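Local atomic coordinates of titin (PDB entry 2A38), a protein that probably serves as a giant elastic scaffold of the muscle sarcomere, with its N-terminal immunoglobulin pair at the Z-disc. Residues P104-L110 against L123-G129; V134-D140 against T173-T179; Q13-E19 against A93-A99. One frame throughout, in Å; residues are numbered along the deposited sequence.

Contact 1 (P104-L110 against L123-G129); sequences PNFVQRL and LQVRVTG
Phe106 lies alongside Val127, its CE2 coming 3.4 Å from Val127 CG2, while Val125 CB sits at the ring edge, near its plane. With CG turned beside the backbone N (chi1 -74°), the aromatic spans both inward-pointing valines of 123-129. Farther along, Leu110 CD2 presses tightly on Val125 CG1 at 3.4 Å and also meets Leu123. The polar face carries Asn105, Thr128, Gln108 and Arg126. A classic beta bulge sets Val107 and Gln108 both opposite Arg126: Arg126 O takes the N-H of Val107 at 2.9 Å and, weakly, that of Gln108. In return Arg126 N reaches Gln108 O, in the carbonyl plane on a lone pair. Gln108 stretches out fully (chi1 -177°), bringing NE2 to 3.5 Å from Gln124 CB; a water joins NE2 to the carbonyls of Arg109 and Gln124, two acceptors that could not bond each other. Gly129 suits its place because any CB would crowd Pro104 CA and its own preceding carbonyl. Strand 102-106 edges its sheet, whereas 119-130 is bonded on to 158-166. Across the sandwich Phe106 packs on Ala185, and Leu110 on Ala189.

Contact 2 (V134-D140 against T173-T179); sequences VVKFYRD and TYSVNAT
Arg139 CG lies over one face of the Tyr174 ring, 4.0 Å from its centroid and offset toward the rim, a CH-pi contact. The arginine chain runs extended (chi1 -177°), which carries its guanidinium past the phenol with the two planes only 20° apart; its NH2 ends on Ser171 O. Tyr138 is approached differently: Ser175 O sits at its ring edge, near the plane, and CE2 comes 3.6 Å from Asn177 CB, the Asn177 amide standing almost perpendicular to the ring. Phe137 touches Val176 obliquely on the inward face, where apolar residues belong.

Three antiparallel hydrogen-bonded pairs, Val134 with Thr179, Lys136 with Asn177 and Tyr138 with Ser175, hold the backbones. At the far end Asp140 closes the pairing. Its N gives a straight 2.7 Å bond to Thr173 O, and its OD1 receives Thr173 N at 3.1 Å from above the carboxylate plane. A water bridges that OD1 and Thr173 OG1, which is also bonded to Glu190. Asp140 OD2 and Arg139 NE form only a long ion pair, with no N-H aimed at the oxygen.

Were Tyr174 an alanine, the Arg139 chain would probably lose the surface it lies on and Asp170 O its hydroxyl partner. That bond from Tyr174 OH back to the carbonyl four residues earlier is the tyrosine corner of immunoglobulin-type Greek-key sandwiches, and the two strands correspond to C and F of that fold.

Contact 3 (Q13-E19 against A93-A99); sequences QSVVVLE and AELLVKA
Leu95 CD1 meets two valines of the neighbouring strand at once, touching Val15 CG1 and Val17 CG1 each at 3.6 Å. Both valines place CG1 between the backbone N and the carbonyl carbon (chi1 64° in Val15), a crowded position that turns the methyl toward the leucine. Leu95 and Val15 run side by side, and Val97 CG2 joins Val17 CG1 on the same inward face; branched apolar residues fill this side well. On the outer face Val16 CG2 lies beside Leu96 CD2 at 3.7 Å, and Leu18 CD1 rests on the aliphatic part of Lys98, whose amine extends off beyond the contact.

These side chains are set in register by a parallel bonding pattern. Val15 uses its N for Glu94 O and its O for Leu96 N; Val17 repeats this with Leu96 O and Lys98 N, the latter bond only 2.6 Å long. Before the strand begins, Ser14 supplies a hydroxyl rather than a carbonyl: its OG accepts Glu94 N at 3.0 Å, nearly straight. After it ends, Glu19 N still reaches Lys98 O. The Glu19 side chain then crosses that of Val97 at about a right angle, CG touching Val97 CG1, so the apolar stem of a charged residue packs against the valine, while OE2 forms a weak, long ion pair with Lys72.

Strand 15-18 is the outermost of its mixed sheet and pairs with 87-98, which continues by antiparallel bonding to 76-84. Val15 and Leu95 face Phe25 on strand 23-32 of the opposite sheet, and Val17 and Val97 lean on Val70.

How the contacts relate
Contacts 1 and 2 belong to the second immunoglobulin domain and contact 3 to the first. The centres of contacts 1 and 2 are 11 Å apart, and they touch across the sandwich core: Phe106 CE2 lies 3.5 Å from Val176 CG1, and Leu110 CD1 is 3.4 Å from Tyr174 O. Val125 and Val176, also in contact there, appear to occupy the positions that carry the disulfide cysteines in classical immunoglobulin domains. Contact 3 lies on the other side of the chain's centre, its nearest atoms about 11 Å from contact 1 and about 16 Å from contact 2. The cadmium ion bound by Glu26 and His28 is about 10 Å from the Gln13 side chain.

Contact 1 (P104-L110 against L123-G129)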
loop_
_atom_site.group_PDB
_atom_site.type_symbol
_atom_site.label_atom_id
_atom_site.label_comp_id
_atom_site.label_asym_id
_atom_site.label_seq_id
_atom_site.Cartn_x
_atom_site.Cartn_y
_atom_site.Cartn_z
ATOM N N PRO A 104 -1.434 -7.487 -11.383
ATOM C CA PRO A 104 -2.130 -6.413 -12.100
ATOM C C PRO A 104 -3.630 -6.694 -12.132
ATOM O O PRO A 104 -4.065 -7.823 -12.342
ATOM C CB PRO A 104 -1.503 -6.463 -13.486
ATOM C CG PRO A 104 -0.120 -7.015 -13.211
ATOM C CD PRO A 104 -0.419 -8.117 -12.246
ATOM N N ASN A 105 -4.417 -5.653 -11.926
ATOM C CA ASN A 105 -5.855 -5.792 -11.912
ATOM C C ASN A 105 -6.512 -4.666 -12.698
ATOM O O ASN A 105 -6.138 -3.505 -12.558
ATOM C CB ASN A 105 -6.341 -5.776 -10.470
ATOM C CG ASN A 105 -7.844 -5.850 -10.365
ATOM O OD1 ASN A 105 -8.470 -6.748 -10.934
ATOM N ND2 ASN A 105 -8.436 -4.908 -9.632
ATOM N N PHE A 106 -7.475 -5.013 -13.546
ATOM C CA PHE A 106 -8.175 -4.003 -14.323
ATOM C C PHE A 106 -9.411 -3.530 -13.585
ATOM O O PHE A 106 -10.425 -4.222 -13.560
ATOM C CB PHE A 106 -8.594 -4.549 -15.682
ATOM C CG PHE A 106 -7.460 -4.702 -16.637
ATOM C CD1 PHE A 106 -6.820 -5.918 -16.785
ATOM C CD2 PHE A 106 -6.990 -3.606 -17.347
ATOM C CE1 PHE A 106 -5.726 -6.037 -17.625
ATOM C CE2 PHE A 106 -5.898 -3.723 -18.185
ATOM C CZ PHE A 106 -5.265 -4.933 -18.324
ATOM N N VAL A 107 -9.315 -2.358 -12.968
ATOM C CA VAL A 107 -10.442 -1.786 -12.245
ATOM C C VAL A 107 -11.425 -1.390 -13.330
ATOM O O VAL A 107 -12.630 -1.599 -13.202
ATOM C CB VAL A 107 -10.017 -0.540 -11.444
ATOM C CG1 VAL A 107 -11.230 0.123 -10.822
ATOM C CG2 VAL A 107 -9.018 -0.934 -10.373
ATOM N N GLN A 108 -10.886 -0.813 -14.401
ATOM C CA GLN A 108 -11.679 -0.418 -15.563
ATOM C C GLN A 108 -11.082 -1.143 -16.773
ATOM O O GLN A 108 -9.905 -0.966 -17.100
ATOM C CB GLN A 108 -11.614 1.088 -15.798
ATOM C CG GLN A 108 -12.483 1.531 -16.958
ATOM C CD GLN A 108 -12.246 2.971 -17.342
ATOM O OE1 GLN A 108 -11.781 3.769 -16.527
ATOM N NE2 GLN A 108 -12.579 3.319 -18.583
ATOM N N ARG A 109 -11.904 -1.964 -17.416
ATOM C CA ARG A 109 -11.496 -2.744 -18.573
ATOM C C ARG A 109 -11.879 -2.084 -19.887
ATOM O O ARG A 109 -12.674 -1.148 -19.915
ATOM C CB ARG A 109 -12.160 -4.119 -18.521
ATOM C CG ARG A 109 -11.669 -5.004 -17.412
ATOM C CD ARG A 109 -12.440 -6.313 -17.360
ATOM N NE ARG A 109 -11.742 -7.301 -16.539
ATOM C CZ ARG A 109 -12.325 -8.345 -15.957
ATOM N NH1 ARG A 109 -13.630 -8.547 -16.098
ATOM N NH2 ARG A 109 -11.602 -9.188 -15.232
ATOM N N LEU A 110 -11.307 -2.589 -20.976
ATOM C CA LEU A 110 -11.619 -2.088 -22.312
ATOM C C LEU A 110 -13.048 -2.527 -22.621
ATOM O O LEU A 110 -13.484 -3.580 -22.167
ATOM C CB LEU A 110 -10.703 -2.719 -23.360
ATOM C CG LEU A 110 -9.228 -2.364 -23.484
ATOM C CD1 LEU A 110 -8.622 -3.141 -24.651
ATOM C CD2 LEU A 110 -9.092 -0.870 -23.721
ATOM N N LEU A 123 -10.447 4.548 -25.918
ATOM C CA LEU A 123 -10.505 3.274 -25.218
ATOM C C LEU A 123 -9.655 3.456 -23.954
ATOM O O LEU A 123 -8.471 3.774 -24.046
ATOM C CB LEU A 123 -9.914 2.170 -26.100
ATOM C CG LEU A 123 -10.522 2.044 -27.498
ATOM C CD1 LEU A 123 -9.737 1.053 -28.342
ATOM C CD2 LEU A 123 -11.964 1.615 -27.367
ATOM N N GLN A 124 -10.254 3.266 -22.781
ATOM C CA GLN A 124 -9.526 3.426 -21.525
ATOM C C GLN A 124 -9.525 2.214 -20.621
ATOM O O GLN A 124 -10.420 1.375 -20.673
ATOM C CB GLN A 124 -10.100 4.568 -20.691
ATOM C CG GLN A 124 -10.050 5.929 -21.308
ATOM C CD GLN A 124 -10.269 7.003 -20.262
ATOM O OE1 GLN A 124 -11.006 6.797 -19.293
ATOM N NE2 GLN A 124 -9.638 8.157 -20.454
ATOM N N VAL A 125 -8.515 2.171 -19.757
ATOM C CA VAL A 125 -8.356 1.128 -18.763
ATOM C C VAL A 125 -7.746 1.771 -17.516
ATOM O O VAL A 125 -7.042 2.781 -17.597
ATOM C CB VAL A 125 -7.394 0.006 -19.240
ATOM C CG1 VAL A 125 -7.945 -0.683 -20.473
ATOM C CG2 VAL A 125 -6.011 0.591 -19.530
ATOM N N ARG A 126 -8.040 1.207 -16.359
ATOM C CA ARG A 126 -7.460 1.684 -15.109
ATOM C C ARG A 126 -6.841 0.423 -14.512
ATOM O O ARG A 126 -7.530 -0.565 -14.294
ATOM C CB ARG A 126 -8.524 2.261 -14.171
ATOM C CG ARG A 126 -7.932 2.708 -12.848
ATOM C CD ARG A 126 -8.961 3.373 -11.958
ATOM N NE ARG A 126 -9.229 4.754 -12.350
ATOM C CZ ARG A 126 -8.380 5.763 -12.172
ATOM N NH1 ARG A 126 -7.195 5.556 -11.606
ATOM N NH2 ARG A 126 -8.724 6.989 -12.549
ATOM N N VAL A 127 -5.534 0.452 -14.281
ATOM C CA VAL A 127 -4.829 -0.714 -13.760
ATOM C C VAL A 127 -4.119 -0.461 -12.441
ATOM O O VAL A 127 -3.501 0.585 -12.246
ATOM C CB VAL A 127 -3.754 -1.206 -14.763
ATOM C CG1 VAL A 127 -3.112 -2.483 -14.248
ATOM C CG2 VAL A 127 -4.367 -1.430 -16.121
ATOM N N THR A 128 -4.197 -1.438 -11.545
ATOM C CA THR A 128 -3.530 -1.350 -10.251
ATOM C C THR A 128 -2.641 -2.574 -10.076
ATOM O O THR A 128 -2.770 -3.556 -10.807
ATOM C CB THR A 128 -4.534 -1.311 -9.091
ATOM O OG1 THR A 128 -5.391 -2.461 -9.166
ATOM C CG2 THR A 128 -5.369 -0.026 -9.147
ATOM N N GLY A 129 -1.747 -2.508 -9.097
ATOM C CA GLY A 129 -0.847 -3.612 -8.830
ATOM C C GLY A 129 0.415 -3.138 -8.136
ATOM O O GLY A 129 0.804 -1.970 -8.251
HETATM O O HOH W 1 -13.276 1.312 -20.713
#

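Contact 2 (V134-D140 against T173-T179)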
loop_
_atom_site.group_PDB
_atom_site.type_symbol
_atom_site.label_atom_id
_atom_site.label_comp_id
_atom_site.label_asym_id
_atom_site.label_seq_id
_atom_site.Cartn_x
_atom_site.Cartn_y
_atom_site.Cartn_z
ATOM N N VAL A 134 3.497 -2.731 -15.825
ATOM C CA VAL A 134 3.971 -2.151 -17.074
ATOM C C VAL A 134 2.786 -2.434 -17.987
ATOM O O VAL A 134 2.353 -3.580 -18.101
ATOM C CB VAL A 134 5.207 -2.882 -17.621
ATOM C CG1 VAL A 134 5.529 -2.369 -19.023
ATOM C CG2 VAL A 134 6.391 -2.669 -16.689
ATOM N N VAL A 135 2.258 -1.400 -18.629
ATOM C CA VAL A 135 1.088 -1.564 -19.488
ATOM C C VAL A 135 1.387 -1.276 -20.953
ATOM O O VAL A 135 1.989 -0.257 -21.283
ATOM C CB VAL A 135 -0.048 -0.628 -19.013
ATOM C CG1 VAL A 135 -1.332 -0.920 -19.752
ATOM C CG2 VAL A 135 -0.258 -0.795 -17.519
ATOM N N LYS A 136 0.962 -2.174 -21.831
ATOM C CA LYS A 136 1.165 -1.986 -23.265
ATOM C C LYS A 136 -0.119 -2.283 -24.019
ATOM O O LYS A 136 -0.882 -3.153 -23.627
ATOM C CB LYS A 136 2.302 -2.873 -23.765
ATOM C CG LYS A 136 3.649 -2.449 -23.207
ATOM C CD LYS A 136 4.787 -3.301 -23.733
ATOM C CE LYS A 136 6.132 -2.760 -23.236
ATOM N NZ LYS A 136 7.283 -3.630 -23.631
ATOM N N PHE A 137 -0.355 -1.543 -25.094
ATOM C CA PHE A 137 -1.563 -1.705 -25.894
ATOM C C PHE A 137 -1.263 -2.406 -27.200
ATOM O O PHE A 137 -0.232 -2.159 -27.824
ATOM C CB PHE A 137 -2.189 -0.343 -26.193
ATOM C CG PHE A 137 -2.628 0.408 -24.970
ATOM C CD1 PHE A 137 -1.689 0.919 -24.069
ATOM C CD2 PHE A 137 -3.983 0.597 -24.709
ATOM C CE1 PHE A 137 -2.101 1.610 -22.924
ATOM C CE2 PHE A 137 -4.406 1.286 -23.566
ATOM C CZ PHE A 137 -3.463 1.791 -22.675
ATOM N N TYR A 138 -2.181 -3.262 -27.624
ATOM C CA TYR A 138 -2.014 -4.013 -28.857
ATOM C C TYR A 138 -3.242 -3.969 -29.748
ATOM O O TYR A 138 -4.368 -3.849 -29.273
ATOM C CB TYR A 138 -1.716 -5.468 -28.534
ATOM C CG TYR A 138 -0.493 -5.657 -27.682
ATOM C CD1 TYR A 138 0.750 -5.888 -28.261
ATOM C CD2 TYR A 138 -0.573 -5.580 -26.295
ATOM C CE1 TYR A 138 1.889 -6.038 -27.477
ATOM C CE2 TYR A 138 0.553 -5.727 -25.503
ATOM C CZ TYR A 138 1.782 -5.957 -26.098
ATOM O OH TYR A 138 2.903 -6.115 -25.317
ATOM N N ARG A 139 -3.007 -4.052 -31.051
ATOM C CA ARG A 139 -4.084 -4.099 -32.022
ATOM C C ARG A 139 -3.800 -5.377 -32.788
ATOM O O ARG A 139 -2.777 -5.487 -33.458
ATOM C CB ARG A 139 -4.041 -2.922 -32.987
ATOM C CG ARG A 139 -5.229 -2.949 -33.941
ATOM C CD ARG A 139 -4.950 -2.232 -35.242
ATOM N NE ARG A 139 -5.999 -2.510 -36.216
ATOM C CZ ARG A 139 -5.902 -2.249 -37.515
ATOM N NH1 ARG A 139 -4.793 -1.700 -38.001
ATOM N NH2 ARG A 139 -6.913 -2.535 -38.329
ATOM N N ASP A 140 -4.695 -6.349 -32.673
ATOM C CA ASP A 140 -4.514 -7.637 -33.338
ATOM C C ASP A 140 -3.122 -8.210 -33.043
ATOM O O ASP A 140 -2.456 -8.740 -33.935
ATOM C CB ASP A 140 -4.709 -7.506 -34.859
ATOM C CG ASP A 140 -6.159 -7.193 -35.256
ATOM O OD1 ASP A 140 -7.105 -7.808 -34.696
ATOM O OD2 ASP A 140 -6.347 -6.334 -36.152
ATOM N N THR A 173 -9.194 -6.114 -33.200
ATOM C CA THR A 173 -9.186 -6.514 -31.803
ATOM C C THR A 173 -8.154 -5.703 -31.044
ATOM O O THR A 173 -6.965 -5.754 -31.353
ATOM C CB THR A 173 -8.855 -8.001 -31.662
ATOM O OG1 THR A 173 -9.907 -8.776 -32.247
ATOM C CG2 THR A 173 -8.717 -8.376 -30.204
ATOM N N TYR A 174 -8.619 -4.936 -30.065
ATOM C CA TYR A 174 -7.724 -4.124 -29.264
ATOM C C TYR A 174 -7.563 -4.748 -27.904
ATOM O O TYR A 174 -8.534 -5.199 -27.307
ATOM C CB TYR A 174 -8.257 -2.697 -29.126
ATOM C CG TYR A 174 -8.085 -1.893 -30.391
ATOM C CD1 TYR A 174 -8.915 -2.103 -31.494
ATOM C CD2 TYR A 174 -7.054 -0.966 -30.510
ATOM C CE1 TYR A 174 -8.721 -1.412 -32.682
ATOM C CE2 TYR A 174 -6.849 -0.271 -31.691
ATOM C CZ TYR A 174 -7.685 -0.499 -32.774
ATOM O OH TYR A 174 -7.474 0.180 -33.948
ATOM N N SER A 175 -6.329 -4.788 -27.419
ATOM C CA SER A 175 -6.064 -5.365 -26.112
ATOM C C SER A 175 -4.989 -4.605 -25.347
ATOM O O SER A 175 -4.201 -3.844 -25.914
ATOM C CB SER A 175 -5.623 -6.811 -26.269
ATOM O OG SER A 175 -4.508 -6.885 -27.133
ATOM N N VAL A 176 -4.975 -4.804 -24.042
ATOM C CA VAL A 176 -3.976 -4.179 -23.208
ATOM C C VAL A 176 -3.450 -5.277 -22.315
ATOM O O VAL A 176 -4.207 -6.096 -21.795
ATOM C CB VAL A 176 -4.556 -3.032 -22.359
ATOM C CG1 VAL A 176 -5.833 -3.474 -21.711
ATOM C CG2 VAL A 176 -3.551 -2.608 -21.306
ATOM N N ASN A 177 -2.135 -5.304 -22.180
ATOM C CA ASN A 177 -1.451 -6.286 -21.367
ATOM C C ASN A 177 -0.760 -5.571 -20.212
ATOM O O ASN A 177 -0.030 -4.602 -20.432
ATOM C CB ASN A 177 -0.418 -6.992 -22.223
ATOM C CG ASN A 177 -0.312 -8.432 -21.898
ATOM O OD1 ASN A 177 0.355 -8.816 -20.941
ATOM N ND2 ASN A 177 -0.992 -9.258 -22.682
ATOM N N ALA A 178 -0.992 -6.037 -18.989
ATOM C CA ALA A 178 -0.370 -5.427 -17.813
ATOM C C ALA A 178 0.396 -6.487 -17.040
ATOM O O ALA A 178 -0.146 -7.533 -16.718
ATOM C CB ALA A 178 -1.436 -4.785 -16.926
ATOM N N THR A 179 1.658 -6.219 -16.733
ATOM C CA THR A 179 2.466 -7.194 -16.008
ATOM C C THR A 179 3.270 -6.604 -14.855
ATOM O O THR A 179 3.626 -5.432 -14.867
ATOM C CB THR A 179 3.526 -7.868 -16.933
ATOM O OG1 THR A 179 4.505 -6.892 -17.313
ATOM C CG2 THR A 179 2.892 -8.444 -18.194
HETATM O O HOH W 2 -10.138 -8.513 -35.347
#

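Contact 3 (Q13-E19 against A93-A99)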
loop_
_atom_site.group_PDB
_atom_site.type_symbol
_atom_site.label_atom_id
_atom_site.label_comp_id
_atom_site.label_asym_id
_atom_site.label_seq_id
_atom_site.Cartn_x
_atom_site.Cartn_y
_atom_site.Cartn_z
ATOM N N GLN A 13 5.445 -8.325 22.203
ATOM C CA GLN A 13 5.661 -9.491 21.356
ATOM C C GLN A 13 6.118 -9.027 19.974
ATOM O O GLN A 13 5.507 -8.145 19.369
ATOM C CB GLN A 13 4.375 -10.325 21.233
ATOM C CG GLN A 13 3.999 -11.124 22.490
ATOM C CD GLN A 13 5.050 -12.176 22.893
ATOM O OE1 GLN A 13 5.378 -13.087 22.121
ATOM N NE2 GLN A 13 5.571 -12.052 24.112
ATOM N N SER A 14 7.214 -9.600 19.490
ATOM C CA SER A 14 7.720 -9.247 18.173
ATOM C C SER A 14 6.622 -9.550 17.167
ATOM O O SER A 14 5.843 -10.486 17.355
ATOM C CB SER A 14 8.967 -10.062 17.839
ATOM O OG SER A 14 10.071 -9.628 18.613
ATOM N N VAL A 15 6.556 -8.763 16.098
ATOM C CA VAL A 15 5.523 -8.972 15.101
ATOM C C VAL A 15 5.968 -8.727 13.658
ATOM O O VAL A 15 6.734 -7.805 13.365
ATOM C CB VAL A 15 4.296 -8.083 15.410
ATOM C CG1 VAL A 15 4.677 -6.624 15.312
ATOM C CG2 VAL A 15 3.160 -8.411 14.463
ATOM N N VAL A 16 5.497 -9.590 12.765
ATOM C CA VAL A 16 5.787 -9.471 11.344
ATOM C C VAL A 16 4.510 -8.938 10.723
ATOM O O VAL A 16 3.480 -9.614 10.714
ATOM C CB VAL A 16 6.116 -10.827 10.697
ATOM C CG1 VAL A 16 6.387 -10.636 9.209
ATOM C CG2 VAL A 16 7.319 -11.442 11.378
ATOM N N VAL A 17 4.576 -7.715 10.221
ATOM C CA VAL A 17 3.413 -7.100 9.618
ATOM C C VAL A 17 3.620 -6.853 8.124
ATOM O O VAL A 17 4.738 -6.633 7.655
ATOM C CB VAL A 17 3.063 -5.769 10.335
ATOM C CG1 VAL A 17 4.144 -4.732 10.080
ATOM C CG2 VAL A 17 1.712 -5.266 9.868
ATOM N N LEU A 18 2.514 -6.901 7.390
ATOM C CA LEU A 18 2.498 -6.695 5.949
ATOM C C LEU A 18 2.437 -5.201 5.641
ATOM O O LEU A 18 1.594 -4.494 6.188
ATOM C CB LEU A 18 1.267 -7.388 5.372
ATOM C CG LEU A 18 1.150 -7.559 3.863
ATOM C CD1 LEU A 18 2.277 -8.457 3.348
ATOM C CD2 LEU A 18 -0.207 -8.169 3.554
ATOM N N GLU A 19 3.326 -4.719 4.777
ATOM C CA GLU A 19 3.334 -3.305 4.416
ATOM C C GLU A 19 1.934 -2.740 4.267
ATOM O O GLU A 19 1.041 -3.401 3.738
ATOM C CB GLU A 19 4.034 -3.086 3.090
ATOM C CG GLU A 19 5.513 -2.924 3.149
ATOM C CD GLU A 19 6.006 -2.191 1.925
ATOM O OE1 GLU A 19 5.824 -0.951 1.870
ATOM O OE2 GLU A 19 6.548 -2.857 1.010
ATOM N N ALA A 93 10.951 -5.427 21.694
ATOM C CA ALA A 93 10.499 -6.371 20.671
ATOM C C ALA A 93 10.919 -5.852 19.306
ATOM O O ALA A 93 11.326 -4.703 19.166
ATOM C CB ALA A 93 8.979 -6.533 20.721
ATOM N N GLU A 94 10.811 -6.697 18.292
ATOM C CA GLU A 94 11.202 -6.285 16.956
ATOM C C GLU A 94 10.022 -6.267 15.993
ATOM O O GLU A 94 9.137 -7.124 16.053
ATOM C CB GLU A 94 12.284 -7.219 16.427
ATOM C CG GLU A 94 12.870 -6.781 15.108
ATOM C CD GLU A 94 13.563 -7.920 14.372
ATOM O OE1 GLU A 94 14.441 -8.578 14.981
ATOM O OE2 GLU A 94 13.227 -8.157 13.182
ATOM N N LEU A 95 10.002 -5.270 15.116
ATOM C CA LEU A 95 8.947 -5.155 14.119
ATOM C C LEU A 95 9.539 -5.508 12.751
ATOM O O LEU A 95 10.480 -4.865 12.289
ATOM C CB LEU A 95 8.383 -3.731 14.090
ATOM C CG LEU A 95 7.423 -3.410 12.935
ATOM C CD1 LEU A 95 6.207 -4.312 13.007
ATOM C CD2 LEU A 95 7.001 -1.953 12.996
ATOM N N LEU A 96 8.998 -6.546 12.122
ATOM C CA LEU A 96 9.464 -6.977 10.808
ATOM C C LEU A 96 8.366 -6.709 9.791
ATOM O O LEU A 96 7.260 -7.235 9.910
ATOM C CB LEU A 96 9.800 -8.466 10.830
ATOM C CG LEU A 96 10.121 -9.082 9.468
ATOM C CD1 LEU A 96 11.253 -8.301 8.808
ATOM C CD2 LEU A 96 10.492 -10.557 9.640
ATOM N N VAL A 97 8.667 -5.887 8.794
ATOM C CA VAL A 97 7.679 -5.542 7.779
ATOM C C VAL A 97 7.846 -6.364 6.503
ATOM O O VAL A 97 8.907 -6.353 5.879
ATOM C CB VAL A 97 7.754 -4.043 7.431
ATOM C CG1 VAL A 97 6.677 -3.682 6.421
ATOM C CG2 VAL A 97 7.603 -3.220 8.697
ATOM N N LYS A 98 6.783 -7.072 6.127
ATOM C CA LYS A 98 6.782 -7.911 4.929
ATOM C C LYS A 98 6.313 -7.124 3.707
ATOM O O LYS A 98 5.255 -6.496 3.730
ATOM C CB LYS A 98 5.876 -9.133 5.146
ATOM C CG LYS A 98 5.707 -10.023 3.920
ATOM C CD LYS A 98 7.060 -10.482 3.377
ATOM C CE LYS A 98 6.933 -11.072 1.975
ATOM N NZ LYS A 98 8.263 -11.307 1.341
ATOM N N ALA A 99 7.113 -7.159 2.645
ATOM C CA ALA A 99 6.791 -6.457 1.403
ATOM C C ALA A 99 5.438 -6.898 0.852
ATOM O O ALA A 99 5.123 -8.089 0.810
ATOM C CB ALA A 99 7.878 -6.704 0.368
#